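Local coordinates for protein putative isomerase (Streptomyces coelicolor A3, PDB 2OQH) that probably acts as an enolase-superfamily enzyme, possibly a glucarate dehydratase that removes water from D-glucarate to give 5-dehydro-4-deoxy-D-glucarate, at residues A103-M108 / D118-A123; D9-N14 / E45-T50. All coordinates share one frame; numbering follows the deposited sequence.

Contact 1 (A103-M108 / D118-A123); sequences ACWDAM and DLLGGA
Met108 N gives its hydrogen to Cys104 O at 2.8 Å, a helical bond that holds Met108 where its backbone meets the branch end of Leu119. Leu119 CD1 comes within 4.1 Å of Met108 C and 4.3 Å of Met108 CB, and Met108 O is occupied by the hydroxyl of Thr112, one turn on. The largest share of the contact nevertheless falls to the indole of Trp105. With CG beside the backbone N and opposite the carbonyl carbon (chi1 -86°), its six-membered ring extends toward 118-123, where two consecutive leucines receive it differently. Leu120 lays CD2 over one face, 3.4 Å from Trp105 CH2, in a CH-pi contact 29° off the ring normal. Leu119 instead brings CB to the ring edge, close to its plane, 3.9 Å from Trp105 CZ3. On the opposite face, the methyl CE of Met108, modelled as selenomethionine, is offset toward the rim.

After the long helix 85-112 of the N-terminal capping domain, characteristic of the enolase superfamily, the chain turns into the short helix 116-119 on its way to the first barrel strand, 127-134, and this contact packs the two helices together. The turn also rests on the barrel: Trp105 and Leu120 both touch Ile277 of helix 277-289, and Leu120 O accepts a hydrogen bond from Lys281 NZ. A broad aromatic suits this place because it can present a face to one leucine and an edge to the next; Leu120 supplies a methyl for the face, and Leu119 a methylene for the edge while its CD1 methyl reaches Met108. Replacing Trp105 by an alanine would probably leave Leu120 CD2 without the ring it covers and open a gap between the helix and Leu119 CB. Leu75 of helix 75-81 touches both Trp105 and Met108 from the capping domain itself.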
loop_
_atom_site.group_PDB
_atom_site.type_symbol
_atom_site.label_atom_id
_atom_site.label_comp_id
_atom_site.label_asym_id
_atom_site.label_seq_id
_atom_site.Cartn_x
_atom_site.Cartn_y
_atom_site.Cartn_z
ATOM N N ALA A 103 5.281 -6.733 -13.384
ATOM C CA ALA A 103 6.348 -7.394 -14.131
ATOM C C ALA A 103 6.398 -6.876 -15.563
ATOM O O ALA A 103 7.473 -6.676 -16.111
ATOM C CB ALA A 103 6.145 -8.909 -14.123
ATOM N N CYS A 104 5.233 -6.648 -16.164
ATOM C CA CYS A 104 5.193 -6.135 -17.533
ATOM C C CYS A 104 5.734 -4.702 -17.615
ATOM O O CYS A 104 6.430 -4.349 -18.568
ATOM C CB CYS A 104 3.762 -6.195 -18.082
ATOM S SG CYS A 104 3.181 -7.855 -18.454
ATOM N N TRP A 105 5.410 -3.874 -16.624
ATOM C CA TRP A 105 5.904 -2.504 -16.607
ATOM C C TRP A 105 7.425 -2.516 -16.470
ATOM O O TRP A 105 8.128 -1.739 -17.108
ATOM C CB TRP A 105 5.296 -1.721 -15.439
ATOM C CG TRP A 105 3.960 -1.104 -15.754
ATOM C CD1 TRP A 105 2.728 -1.601 -15.442
ATOM C CD2 TRP A 105 3.733 0.128 -16.446
ATOM N NE1 TRP A 105 1.746 -0.750 -15.895
ATOM C CE2 TRP A 105 2.336 0.319 -16.516
ATOM C CE3 TRP A 105 4.578 1.094 -17.019
ATOM C CZ2 TRP A 105 1.762 1.436 -17.136
ATOM C CZ3 TRP A 105 4.008 2.205 -17.639
ATOM C CH2 TRP A 105 2.612 2.365 -17.690
ATOM N N ASP A 106 7.922 -3.398 -15.612
ATOM C CA ASP A 106 9.356 -3.520 -15.398
ATOM C C ASP A 106 10.006 -3.907 -16.732
ATOM O O ASP A 106 11.009 -3.317 -17.132
ATOM C CB ASP A 106 9.617 -4.576 -14.322
ATOM C CG ASP A 106 11.081 -4.672 -13.923
ATOM O OD1 ASP A 106 11.757 -3.620 -13.822
ATOM O OD2 ASP A 106 11.543 -5.811 -13.685
ATOM N N ALA A 107 9.416 -4.879 -17.420
ATOM C CA ALA A 107 9.927 -5.331 -18.714
ATOM C C ALA A 107 9.867 -4.205 -19.753
ATOM O O ALA A 107 10.765 -4.071 -20.583
ATOM C CB ALA A 107 9.126 -6.538 -19.200
HETATM N N MSE A 108 8.804 -3.404 -19.704
HETATM C CA MSE A 108 8.628 -2.286 -20.628
HETATM C C MSE A 108 9.719 -1.236 -20.441
HETATM O O MSE A 108 10.252 -0.693 -21.411
HETATM C CB MSE A 108 7.254 -1.632 -20.418
HETATM C CG MSE A 108 6.079 -2.371 -21.067
HETATM SE SE MSE A 108 4.372 -1.561 -20.549
HETATM C CE MSE A 108 3.701 -2.999 -19.475
ATOM N N ASP A 118 9.450 7.388 -15.578
ATOM C CA ASP A 118 9.398 8.181 -16.800
ATOM C C ASP A 118 8.319 7.690 -17.761
ATOM O O ASP A 118 7.886 8.428 -18.640
ATOM C CB ASP A 118 10.755 8.179 -17.517
ATOM C CG ASP A 118 11.702 9.240 -16.981
ATOM O OD1 ASP A 118 11.227 10.176 -16.297
ATOM O OD2 ASP A 118 12.921 9.150 -17.258
ATOM N N LEU A 119 7.890 6.444 -17.610
ATOM C CA LEU A 119 6.845 5.935 -18.483
ATOM C C LEU A 119 5.469 6.297 -17.907
ATOM O O LEU A 119 4.448 6.133 -18.569
ATOM C CB LEU A 119 6.988 4.420 -18.658
ATOM C CG LEU A 119 8.257 3.983 -19.417
ATOM C CD1 LEU A 119 8.339 2.465 -19.484
ATOM C CD2 LEU A 119 8.256 4.582 -20.820
ATOM N N LEU A 120 5.459 6.808 -16.678
ATOM C CA LEU A 120 4.218 7.200 -16.008
ATOM C C LEU A 120 4.022 8.718 -15.937
ATOM O O LEU A 120 3.143 9.201 -15.227
ATOM C CB LEU A 120 4.180 6.621 -14.590
ATOM C CG LEU A 120 4.210 5.095 -14.438
ATOM C CD1 LEU A 120 4.322 4.732 -12.963
ATOM C CD2 LEU A 120 2.964 4.483 -15.049
ATOM N N GLY A 121 4.835 9.470 -16.669
ATOM C CA GLY A 121 4.708 10.916 -16.661
ATOM C C GLY A 121 5.905 11.659 -16.098
ATOM O O GLY A 121 5.945 12.888 -16.109
ATOM N N GLY A 122 6.892 10.922 -15.602
ATOM C CA GLY A 122 8.065 11.574 -15.060
ATOM C C GLY A 122 7.895 12.001 -13.616
ATOM O O GLY A 122 6.782 12.182 -13.121
ATOM N N ALA A 123 9.026 12.178 -12.949
ATOM C CA ALA A 123 9.050 12.560 -11.551
ATOM C C ALA A 123 8.627 13.993 -11.279
ATOM O O ALA A 123 8.970 14.909 -12.029
ATOM C CB ALA A 123 10.444 12.327 -10.991
#

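Contact 2 (D9-N14 / E45-T50); sequences DVWVVN and EGWGET
The three-stranded antiparallel sheet of the N-terminal capping domain, a hallmark of the enolase superfamily, is spanned here from one outer strand to the other by a pair of tryptophans. Strands 5-15 and 45-51 are not neighbours, since 31-40 runs between them, and the nearest CA atoms of the two segments, those of Trp11 and Glu49, are 9.5 Å apart. The long reach of the two indoles bridges that distance. Trp11 CZ3 and Trp47 CZ3 meet at 3.5 Å, while Trp11 CH2 lies 3.9 Å from Trp47 CH2, so the benzene ends of the indoles do the touching. The planes are close to parallel, at 20°, but slid so far apart that the six-membered centroids are 5.5 Å from each other and the rings barely overlap. Each CG sits beside its own backbone N, yet the second torsions have opposite signs (-92° in Trp11, 83° in Trp47), which turns the two NE1 atoms to the far ends of the pair. The apolar benzene ends are thereby brought together and the polar N-H groups kept out of the junction. Tryptophan suits both positions for its reach and its flat, apolar outer ring.

Arg37 of the middle strand touches both indoles and forms a salt bridge with Asp9. Leu362 of the C-terminal helix 359-368 also packs on both, joined at Trp47 by Val357, whereas Val10 and Val12 of the first strand pack against helix 54-63.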
loop_
_atom_site.group_PDB
_atom_site.type_symbol
_atom_site.label_atom_id
_atom_site.label_comp_id
_atom_site.label_asym_id
_atom_site.label_seq_id
_atom_site.Cartn_x
_atom_site.Cartn_y
_atom_site.Cartn_z
ATOM N N ASP A 9 7.005 -17.254 -14.791
ATOM C CA ASP A 9 7.315 -18.138 -13.672
ATOM C C ASP A 9 6.913 -17.528 -12.339
ATOM O O ASP A 9 7.090 -16.326 -12.111
ATOM C CB ASP A 9 8.803 -18.465 -13.685
ATOM C CG ASP A 9 9.197 -19.272 -14.900
ATOM O OD1 ASP A 9 8.676 -20.402 -15.037
ATOM O OD2 ASP A 9 10.003 -18.782 -15.716
ATOM N N VAL A 10 6.383 -18.365 -11.457
ATOM C CA VAL A 10 5.910 -17.891 -10.166
ATOM C C VAL A 10 6.540 -18.617 -8.986
ATOM O O VAL A 10 6.641 -19.845 -8.979
ATOM C CB VAL A 10 4.374 -18.047 -10.068
ATOM C CG1 VAL A 10 3.839 -17.241 -8.897
ATOM C CG2 VAL A 10 3.722 -17.611 -11.376
ATOM N N TRP A 11 6.967 -17.844 -7.992
ATOM C CA TRP A 11 7.569 -18.392 -6.780
ATOM C C TRP A 11 6.816 -17.820 -5.593
ATOM O O TRP A 11 6.321 -16.702 -5.654
ATOM C CB TRP A 11 9.030 -17.957 -6.628
ATOM C CG TRP A 11 10.007 -18.516 -7.624
ATOM C CD1 TRP A 11 10.751 -19.657 -7.497
ATOM C CD2 TRP A 11 10.392 -17.919 -8.871
ATOM N NE1 TRP A 11 11.583 -19.800 -8.587
ATOM C CE2 TRP A 11 11.381 -18.747 -9.445
ATOM C CE3 TRP A 11 9.999 -16.762 -9.558
ATOM C CZ2 TRP A 11 11.984 -18.451 -10.677
ATOM C CZ3 TRP A 11 10.602 -16.469 -10.788
ATOM C CH2 TRP A 11 11.579 -17.310 -11.329
ATOM N N VAL A 12 6.724 -18.597 -4.522
ATOM C CA VAL A 12 6.100 -18.129 -3.291
ATOM C C VAL A 12 7.268 -18.154 -2.315
ATOM O O VAL A 12 7.987 -19.148 -2.228
ATOM C CB VAL A 12 4.981 -19.068 -2.788
ATOM C CG1 VAL A 12 4.479 -18.589 -1.430
ATOM C CG2 VAL A 12 3.825 -19.069 -3.773
ATOM N N VAL A 13 7.479 -17.057 -1.601
ATOM C CA VAL A 13 8.600 -16.982 -0.679
ATOM C C VAL A 13 8.227 -16.444 0.699
ATOM O O VAL A 13 7.223 -15.742 0.855
ATOM C CB VAL A 13 9.709 -16.090 -1.263
ATOM C CG1 VAL A 13 10.149 -16.619 -2.618
ATOM C CG2 VAL A 13 9.195 -14.664 -1.409
ATOM N N ASN A 14 9.051 -16.790 1.689
ATOM C CA ASN A 14 8.870 -16.350 3.071
ATOM C C ASN A 14 10.103 -15.530 3.419
ATOM O O ASN A 14 11.223 -16.029 3.316
ATOM C CB ASN A 14 8.821 -17.542 4.035
ATOM C CG ASN A 14 7.530 -18.332 3.950
ATOM O OD1 ASN A 14 6.626 -18.003 3.179
ATOM N ND2 ASN A 14 7.438 -19.396 4.755
ATOM N N GLU A 45 13.685 -9.332 -19.022
ATOM C CA GLU A 45 12.890 -9.962 -17.967
ATOM C C GLU A 45 12.265 -8.922 -17.046
ATOM O O GLU A 45 12.895 -7.921 -16.717
ATOM C CB GLU A 45 13.757 -10.898 -17.117
ATOM C CG GLU A 45 14.297 -12.112 -17.861
ATOM C CD GLU A 45 15.105 -13.052 -16.979
ATOM O OE1 GLU A 45 15.429 -14.158 -17.458
ATOM O OE2 GLU A 45 15.423 -12.700 -15.820
ATOM N N GLY A 46 11.027 -9.169 -16.629
ATOM C CA GLY A 46 10.356 -8.251 -15.726
ATOM C C GLY A 46 9.985 -8.967 -14.437
ATOM O O GLY A 46 9.606 -10.141 -14.471
ATOM N N TRP A 47 10.087 -8.273 -13.305
ATOM C CA TRP A 47 9.761 -8.872 -12.017
ATOM C C TRP A 47 8.636 -8.151 -11.300
ATOM O O TRP A 47 8.502 -6.930 -11.394
ATOM C CB TRP A 47 10.986 -8.889 -11.102
ATOM C CG TRP A 47 12.075 -9.777 -11.600
ATOM C CD1 TRP A 47 13.019 -9.470 -12.529
ATOM C CD2 TRP A 47 12.299 -11.145 -11.232
ATOM N NE1 TRP A 47 13.823 -10.560 -12.765
ATOM C CE2 TRP A 47 13.402 -11.603 -11.980
ATOM C CE3 TRP A 47 11.673 -12.028 -10.339
ATOM C CZ2 TRP A 47 13.896 -12.913 -11.869
ATOM C CZ3 TRP A 47 12.163 -13.337 -10.225
ATOM C CH2 TRP A 47 13.265 -13.761 -10.988
ATOM N N GLY A 48 7.838 -8.925 -10.575
ATOM C CA GLY A 48 6.729 -8.368 -9.825
ATOM C C GLY A 48 6.586 -9.119 -8.519
ATOM O O GLY A 48 6.954 -10.292 -8.426
ATOM N N GLU A 49 6.056 -8.444 -7.507
ATOM C CA GLU A 49 5.868 -9.047 -6.200
ATOM C C GLU A 49 4.492 -8.640 -5.703
ATOM O O GLU A 49 4.083 -7.488 -5.872
ATOM C CB GLU A 49 6.931 -8.539 -5.225
ATOM C CG GLU A 49 6.752 -9.008 -3.791
ATOM C CD GLU A 49 7.241 -7.980 -2.780
ATOM O OE1 GLU A 49 8.274 -7.325 -3.035
ATOM O OE2 GLU A 49 6.593 -7.833 -1.720
ATOM N N THR A 50 3.775 -9.578 -5.097
ATOM C CA THR A 50 2.449 -9.265 -4.595
ATOM C C THR A 50 2.210 -10.022 -3.291
ATOM O O THR A 50 3.062 -10.782 -2.843
ATOM C CB THR A 50 1.370 -9.605 -5.653
ATOM O OG1 THR A 50 0.129 -8.993 -5.283
ATOM C CG2 THR A 50 1.179 -11.108 -5.776
#

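Contact 2 closes before contact 1 opens along the chain, and although their centres are 18 Å apart, they are joined by helix 85-112, which turns different sides to the two. Asp106 OD2 lies 2.9 Å from Trp47 N, a probable hydrogen bond that fastens the helix to an outer strand. Asp106 OD2 also lies 3.4 Å from Gly46 CA, where the absence of a side chain suits so close an approach, and Ala103 CB packs 3.7 Å from Gly46 O. Successive residues of the helix thus divide the work, Trp105 serving contact 1 and Asp106 serving contact 2. Both contacts belong to the capping domain, which in enolase-superfamily enzymes helps to close the active site at the barrel's mouth.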